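Local coordinates for Rep protein (Adeno-associated virus - 5, PDB 1M55), which probably binds the viral replication origin and nicks DNA there as a metal-dependent endonuclease, in a replication scheme akin to rolling-circle replication, at residues I8-F13 and P125-W130; D57-V62 and K117-G122. One frame throughout, in Å; residues are numbered along the deposited sequence.

Contact 1. Residues I8-F13 and P125-W130; sequences IVRVPF and PQINDW
The amide N of Arg-10 donates a hydrogen bond to the carbonyl O of Trp-130 over 2.8 Å, and the same oxygen also takes a CA-H contact from Val-9, at 3.1 Å from its CA. Two waters extend the polar seam. The first donates to Ile-8 O and to Asp-129 O, tying two backbone acceptors together; the second lies in the guanidinium plane of Arg-10, accepts from its NH1 and also accepts from Asn-128 ND2. Arg-10, its chain extended from CG to NE, lays CD against Ile-127 CG2 (3.7 Å) and ends with NH1 2.8 Å from Asn-128 O, a bent, weak hydrogen bond at 128°. Here the loop that follows helix 101-118 returns to the central antiparallel sheet of the Rep nuclease domain: immediately afterwards, strand 131-133 pairs with strand 3-10, which also pairs with strand 88-95, the carrier of zinc ligands His-89 and His-91. Beneath the polar seam the contact turns apolar. Trp-130 has CG between its backbone N and carbonyl carbon (chi1 74°), which brings CE3 to 3.9 Å from Val-9 CG1. Pro-125 CG sits over one face of the indole, 3.6 Å above its plane, while Pro-125 CB meets Pro-12 CG at 3.6 Å. Ile-127 CD1 lies against Pro-12 CA, at 3.9 Å.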
loop_
_atom_site.group_PDB
_atom_site.type_symbol
_atom_site.label_atom_id
_atom_site.label_comp_id
_atom_site.label_asym_id
_atom_site.label_seq_id
_atom_site.Cartn_x
_atom_site.Cartn_y
_atom_site.Cartn_z
ATOM N N ILE A 8 6.197 3.752 -0.003
ATOM C CA ILE A 8 5.829 2.991 1.180
ATOM C C ILE A 8 5.169 3.945 2.165
ATOM O O ILE A 8 5.713 5.013 2.472
ATOM C CB ILE A 8 7.042 2.282 1.824
ATOM C CG1 ILE A 8 7.568 1.198 0.876
ATOM C CG2 ILE A 8 6.639 1.648 3.161
ATOM C CD1 ILE A 8 8.807 0.478 1.379
ATOM N N VAL A 9 3.952 3.601 2.569
ATOM C CA VAL A 9 3.209 4.415 3.512
ATOM C C VAL A 9 3.046 3.679 4.839
ATOM O O VAL A 9 2.478 2.586 4.888
ATOM C CB VAL A 9 1.801 4.783 2.971
ATOM C CG1 VAL A 9 1.061 5.663 3.980
ATOM C CG2 VAL A 9 1.914 5.500 1.635
ATOM N N ARG A 10 3.601 4.251 5.900
ATOM C CA ARG A 10 3.474 3.673 7.232
ATOM C C ARG A 10 2.096 4.098 7.722
ATOM O O ARG A 10 1.743 5.276 7.660
ATOM C CB ARG A 10 4.592 4.179 8.138
ATOM C CG ARG A 10 5.936 3.574 7.766
ATOM C CD ARG A 10 7.077 4.209 8.518
ATOM N NE ARG A 10 8.311 3.458 8.322
ATOM C CZ ARG A 10 9.513 3.883 8.695
ATOM N NH1 ARG A 10 9.651 5.062 9.286
ATOM N NH2 ARG A 10 10.577 3.119 8.492
ATOM N N VAL A 11 1.308 3.124 8.157
ATOM C CA VAL A 11 -0.068 3.357 8.594
ATOM C C VAL A 11 -0.239 3.789 10.054
ATOM O O VAL A 11 0.008 3.008 10.977
ATOM C CB VAL A 11 -0.936 2.095 8.311
ATOM C CG1 VAL A 11 -2.369 2.304 8.768
ATOM C CG2 VAL A 11 -0.903 1.770 6.827
ATOM N N PRO A 12 -0.684 5.041 10.276
ATOM C CA PRO A 12 -0.894 5.575 11.626
ATOM C C PRO A 12 -2.228 5.061 12.178
ATOM O O PRO A 12 -3.218 5.011 11.448
ATOM C CB PRO A 12 -0.962 7.092 11.389
ATOM C CG PRO A 12 -0.419 7.295 9.978
ATOM C CD PRO A 12 -0.924 6.085 9.270
ATOM N N PHE A 13 -2.263 4.704 13.458
ATOM C CA PHE A 13 -3.496 4.205 14.070
ATOM C C PHE A 13 -3.575 4.425 15.585
ATOM O O PHE A 13 -4.659 4.408 16.165
ATOM C CB PHE A 13 -3.672 2.708 13.768
ATOM C CG PHE A 13 -2.659 1.825 14.447
ATOM C CD1 PHE A 13 -2.877 1.352 15.740
ATOM C CD2 PHE A 13 -1.477 1.482 13.803
ATOM C CE1 PHE A 13 -1.933 0.557 16.382
ATOM C CE2 PHE A 13 -0.528 0.686 14.435
ATOM C CZ PHE A 13 -0.756 0.223 15.727
ATOM N N PRO A 125 0.500 12.808 11.204
ATOM C CA PRO A 125 0.955 11.580 11.868
ATOM C C PRO A 125 2.372 11.746 12.426
ATOM O O PRO A 125 3.258 12.276 11.749
ATOM C CB PRO A 125 0.920 10.548 10.739
ATOM C CG PRO A 125 -0.191 11.046 9.863
ATOM C CD PRO A 125 0.083 12.528 9.819
ATOM N N GLN A 126 2.570 11.306 13.664
ATOM C CA GLN A 126 3.869 11.394 14.330
ATOM C C GLN A 126 4.709 10.142 14.068
ATOM O O GLN A 126 5.100 9.423 14.991
ATOM C CB GLN A 126 3.686 11.617 15.838
ATOM C CG GLN A 126 2.963 12.912 16.188
ATOM C CD GLN A 126 3.619 14.135 15.567
ATOM O OE1 GLN A 126 4.753 14.482 15.895
ATOM N NE2 GLN A 126 2.917 14.778 14.644
ATOM N N ILE A 127 4.927 9.864 12.789
ATOM C CA ILE A 127 5.715 8.718 12.352
ATOM C C ILE A 127 6.751 9.273 11.387
ATOM O O ILE A 127 6.411 10.024 10.464
ATOM C CB ILE A 127 4.844 7.670 11.605
ATOM C CG1 ILE A 127 3.809 7.061 12.550
ATOM C CG2 ILE A 127 5.724 6.576 11.010
ATOM C CD1 ILE A 127 2.951 5.999 11.906
ATOM N N ASN A 128 8.015 8.940 11.613
ATOM C CA ASN A 128 9.080 9.424 10.747
ATOM C C ASN A 128 8.938 8.867 9.335
ATOM O O ASN A 128 8.665 7.682 9.161
ATOM C CB ASN A 128 10.450 9.039 11.312
ATOM C CG ASN A 128 11.597 9.622 10.498
ATOM O OD1 ASN A 128 11.627 10.821 10.215
ATOM N ND2 ASN A 128 12.541 8.772 10.110
ATOM N N ASP A 129 9.095 9.741 8.342
ATOM C CA ASP A 129 9.023 9.377 6.927
ATOM C C ASP A 129 7.869 8.425 6.655
ATOM O O ASP A 129 8.053 7.390 6.017
ATOM C CB ASP A 129 10.341 8.719 6.477
ATOM C CG ASP A 129 11.553 9.611 6.703
ATOM O OD1 ASP A 129 11.476 10.828 6.421
ATOM O OD2 ASP A 129 12.590 9.087 7.161
ATOM N N TRP A 130 6.673 8.789 7.110
ATOM C CA TRP A 130 5.525 7.915 6.922
ATOM C C TRP A 130 5.045 7.754 5.476
ATOM O O TRP A 130 4.287 6.839 5.181
ATOM C CB TRP A 130 4.394 8.256 7.901
ATOM C CG TRP A 130 3.630 9.493 7.602
ATOM C CD1 TRP A 130 4.011 10.782 7.852
ATOM C CD2 TRP A 130 2.327 9.563 7.013
ATOM N NE1 TRP A 130 3.023 11.648 7.451
ATOM C CE2 TRP A 130 1.978 10.929 6.933
ATOM C CE3 TRP A 130 1.417 8.602 6.548
ATOM C CZ2 TRP A 130 0.757 11.359 6.404
ATOM C CZ3 TRP A 130 0.201 9.031 6.023
ATOM C CH2 TRP A 130 -0.116 10.400 5.957
HETATM O O HOH W 1 7.294 4.942 4.872
HETATM O O HOH W 2 12.451 5.833 9.811
#

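Contact 2. Residues D57-V62 and K117-G122; sequences DRIRRV and KVVFQG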
loop_
_atom_site.group_PDB
_atom_site.type_symbol
_atom_site.label_atom_id
_atom_site.label_comp_id
_atom_site.label_asym_id
_atom_site.label_seq_id
_atom_site.Cartn_x
_atom_site.Cartn_y
_atom_site.Cartn_z
ATOM N N ASP A 57 -6.892 0.719 3.855
ATOM C CA ASP A 57 -7.695 0.773 2.636
ATOM C C ASP A 57 -8.079 2.200 2.278
ATOM O O ASP A 57 -8.092 2.561 1.097
ATOM C CB ASP A 57 -8.957 -0.084 2.743
ATOM C CG ASP A 57 -9.699 -0.195 1.414
ATOM O OD1 ASP A 57 -9.098 -0.674 0.427
ATOM O OD2 ASP A 57 -10.873 0.218 1.350
ATOM N N ARG A 58 -8.402 3.009 3.285
ATOM C CA ARG A 58 -8.776 4.390 3.019
ATOM C C ARG A 58 -7.566 5.140 2.470
ATOM O O ARG A 58 -7.689 5.914 1.515
ATOM C CB ARG A 58 -9.315 5.073 4.275
ATOM C CG ARG A 58 -9.894 6.470 4.029
ATOM C CD ARG A 58 -11.001 6.463 2.966
ATOM N NE ARG A 58 -12.057 5.499 3.266
ATOM C CZ ARG A 58 -13.051 5.708 4.123
ATOM N NH1 ARG A 58 -13.149 6.864 4.773
ATOM N NH2 ARG A 58 -13.921 4.738 4.371
ATOM N N ILE A 59 -6.394 4.894 3.051
ATOM C CA ILE A 59 -5.168 5.534 2.582
ATOM C C ILE A 59 -4.932 5.135 1.124
ATOM O O ILE A 59 -4.665 5.987 0.273
ATOM C CB ILE A 59 -3.940 5.102 3.426
ATOM C CG1 ILE A 59 -4.009 5.726 4.818
ATOM C CG2 ILE A 59 -2.633 5.503 2.731
ATOM C CD1 ILE A 59 -2.881 5.272 5.737
ATOM N N ARG A 60 -5.040 3.839 0.845
ATOM C CA ARG A 60 -4.836 3.324 -0.502
ATOM C C ARG A 60 -5.736 4.013 -1.525
ATOM O O ARG A 60 -5.256 4.499 -2.555
ATOM C CB ARG A 60 -5.086 1.816 -0.544
ATOM C CG ARG A 60 -5.010 1.248 -1.941
ATOM C CD ARG A 60 -5.555 -0.150 -2.000
ATOM N NE ARG A 60 -6.999 -0.232 -1.767
ATOM C CZ ARG A 60 -7.912 -0.265 -2.734
ATOM N NH1 ARG A 60 -7.545 -0.200 -4.011
ATOM N NH2 ARG A 60 -9.185 -0.471 -2.430
ATOM N N ARG A 61 -7.037 4.057 -1.247
ATOM C CA ARG A 61 -7.970 4.686 -2.178
ATOM C C ARG A 61 -7.700 6.180 -2.356
ATOM O O ARG A 61 -7.644 6.672 -3.482
ATOM C CB ARG A 61 -9.414 4.442 -1.745
ATOM C CG ARG A 61 -9.826 2.977 -1.806
ATOM C CD ARG A 61 -11.251 2.800 -1.303
ATOM N NE ARG A 61 -11.651 1.397 -1.218
ATOM C CZ ARG A 61 -12.189 0.705 -2.218
ATOM N NH1 ARG A 61 -12.394 1.277 -3.396
ATOM N NH2 ARG A 61 -12.554 -0.554 -2.028
ATOM N N VAL A 62 -7.515 6.903 -1.257
ATOM C CA VAL A 62 -7.249 8.336 -1.350
ATOM C C VAL A 62 -5.958 8.592 -2.142
ATOM O O VAL A 62 -5.905 9.488 -2.995
ATOM C CB VAL A 62 -7.172 8.996 0.048
ATOM C CG1 VAL A 62 -6.676 10.435 -0.069
ATOM C CG2 VAL A 62 -8.555 8.967 0.706
ATOM N N LYS A 117 -5.598 15.462 5.514
ATOM C CA LYS A 117 -6.917 16.084 5.586
ATOM C C LYS A 117 -8.089 15.103 5.582
ATOM O O LYS A 117 -8.980 15.182 6.429
ATOM C CB LYS A 117 -7.087 17.089 4.444
ATOM C CG LYS A 117 -6.215 18.322 4.595
ATOM C CD LYS A 117 -6.525 19.387 3.561
ATOM C CE LYS A 117 -6.113 18.963 2.169
ATOM N NZ LYS A 117 -6.277 20.090 1.209
ATOM N N VAL A 118 -8.083 14.176 4.631
ATOM C CA VAL A 118 -9.166 13.210 4.482
ATOM C C VAL A 118 -9.214 12.066 5.487
ATOM O O VAL A 118 -10.271 11.762 6.047
ATOM C CB VAL A 118 -9.164 12.606 3.051
ATOM C CG1 VAL A 118 -10.235 11.537 2.909
ATOM C CG2 VAL A 118 -9.369 13.703 2.029
ATOM N N VAL A 119 -8.077 11.421 5.709
ATOM C CA VAL A 119 -8.044 10.279 6.607
ATOM C C VAL A 119 -7.772 10.634 8.064
ATOM O O VAL A 119 -8.349 10.032 8.973
ATOM C CB VAL A 119 -6.986 9.232 6.135
ATOM C CG1 VAL A 119 -7.170 7.915 6.872
ATOM C CG2 VAL A 119 -7.073 9.016 4.630
ATOM N N PHE A 120 -6.950 11.654 8.284
ATOM C CA PHE A 120 -6.561 12.013 9.639
ATOM C C PHE A 120 -7.074 13.305 10.255
ATOM O O PHE A 120 -6.491 13.813 11.210
ATOM C CB PHE A 120 -5.042 11.881 9.761
ATOM C CG PHE A 120 -4.540 10.534 9.326
ATOM C CD1 PHE A 120 -3.776 10.398 8.171
ATOM C CD2 PHE A 120 -4.911 9.390 10.025
ATOM C CE1 PHE A 120 -3.398 9.132 7.718
ATOM C CE2 PHE A 120 -4.541 8.128 9.583
ATOM C CZ PHE A 120 -3.784 7.997 8.425
ATOM N N GLN A 121 -8.182 13.817 9.726
ATOM C CA GLN A 121 -8.817 15.023 10.261
ATOM C C GLN A 121 -7.879 16.217 10.428
ATOM O O GLN A 121 -8.042 17.015 11.354
ATOM C CB GLN A 121 -9.459 14.693 11.616
ATOM C CG GLN A 121 -10.335 13.460 11.596
ATOM C CD GLN A 121 -10.781 13.014 12.982
ATOM O OE1 GLN A 121 -10.692 13.762 13.956
ATOM N NE2 GLN A 121 -11.249 11.777 13.074
ATOM N N GLY A 122 -6.885 16.331 9.553
ATOM C CA GLY A 122 -5.948 17.435 9.645
ATOM C C GLY A 122 -4.836 17.240 10.662
ATOM O O GLY A 122 -4.028 18.147 10.875
HETATM O O HOH W 3 -12.147 9.500 5.469
#
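With CG anti to the backbone N (chi1 -173°), Arg-58 sends its CG onto Val-119, 3.8 Å from CG2, before bends at chi2 and chi3 carry the guanidinium on toward the backbone of Val-118. Ile-59 turns differently: its CG1 is anti to the carbonyl carbon (chi1 -71°), and the extended chain beyond delivers CD1 to the ring edge of Phe-120, 3.9 Å from CZ. No direct hydrogen bond joins the two segments. One water does so instead, accepting from Arg-58 NH1 in the guanidinium plane and donating to Val-118 O. Valines make most of the remaining contacts across the segments. Val-62 and Val-118 run past each other in opposite directions with Val-62 CG2 3.8 Å from Val-118 CG1, and that same CG2 lies 4.2 Å from Val-119 CG2. Val-119 also covers its own neighbour, CG1 resting 3.7 Å above one face of Phe-120, so the ring meets a valine on a face and an isoleucine at its edge. Elsewhere on helix 50-71, Asp-57 draws in two arginines: OD1 takes both NE and NH2 of Arg-60, and OD2 takes NE of Arg-61 at 2.9 Å. The carboxylate probably offsets part of the charge of the two guanidinium groups, and Arg-60 makes a further cation-pi contact with Trp-166. Trp-29 of helix 24-32 touches both Arg-58 and Val-119. Aliphatic packing with a bridging water at the exposed side joins helix 50-71 to helix 101-118 and the residues that follow it, within the alpha-beta Rep nuclease domain.

The centres of contacts 1 and 2 lie 12 Å apart, and their side chains meet directly. Phe-120 is the main bridge: its CZ is 3.5 Å from Pro-12 CD, and its CE1 is 3.9 Å from Trp-130 CH2. A second link joins Val-9 to Ile-59, bringing strand 3-10 against helix 50-71. Along the chain the order is 8-13, 57-62, 117-122 and 125-130, so both segments of contact 2 fall between those of contact 1. Together they join strand 3-10 of the sheet, helix 50-71 and the chain after helix 101-118 through shared apolar packing; strand 3-10 pairs in turn with strand 88-95, which carries zinc ligands.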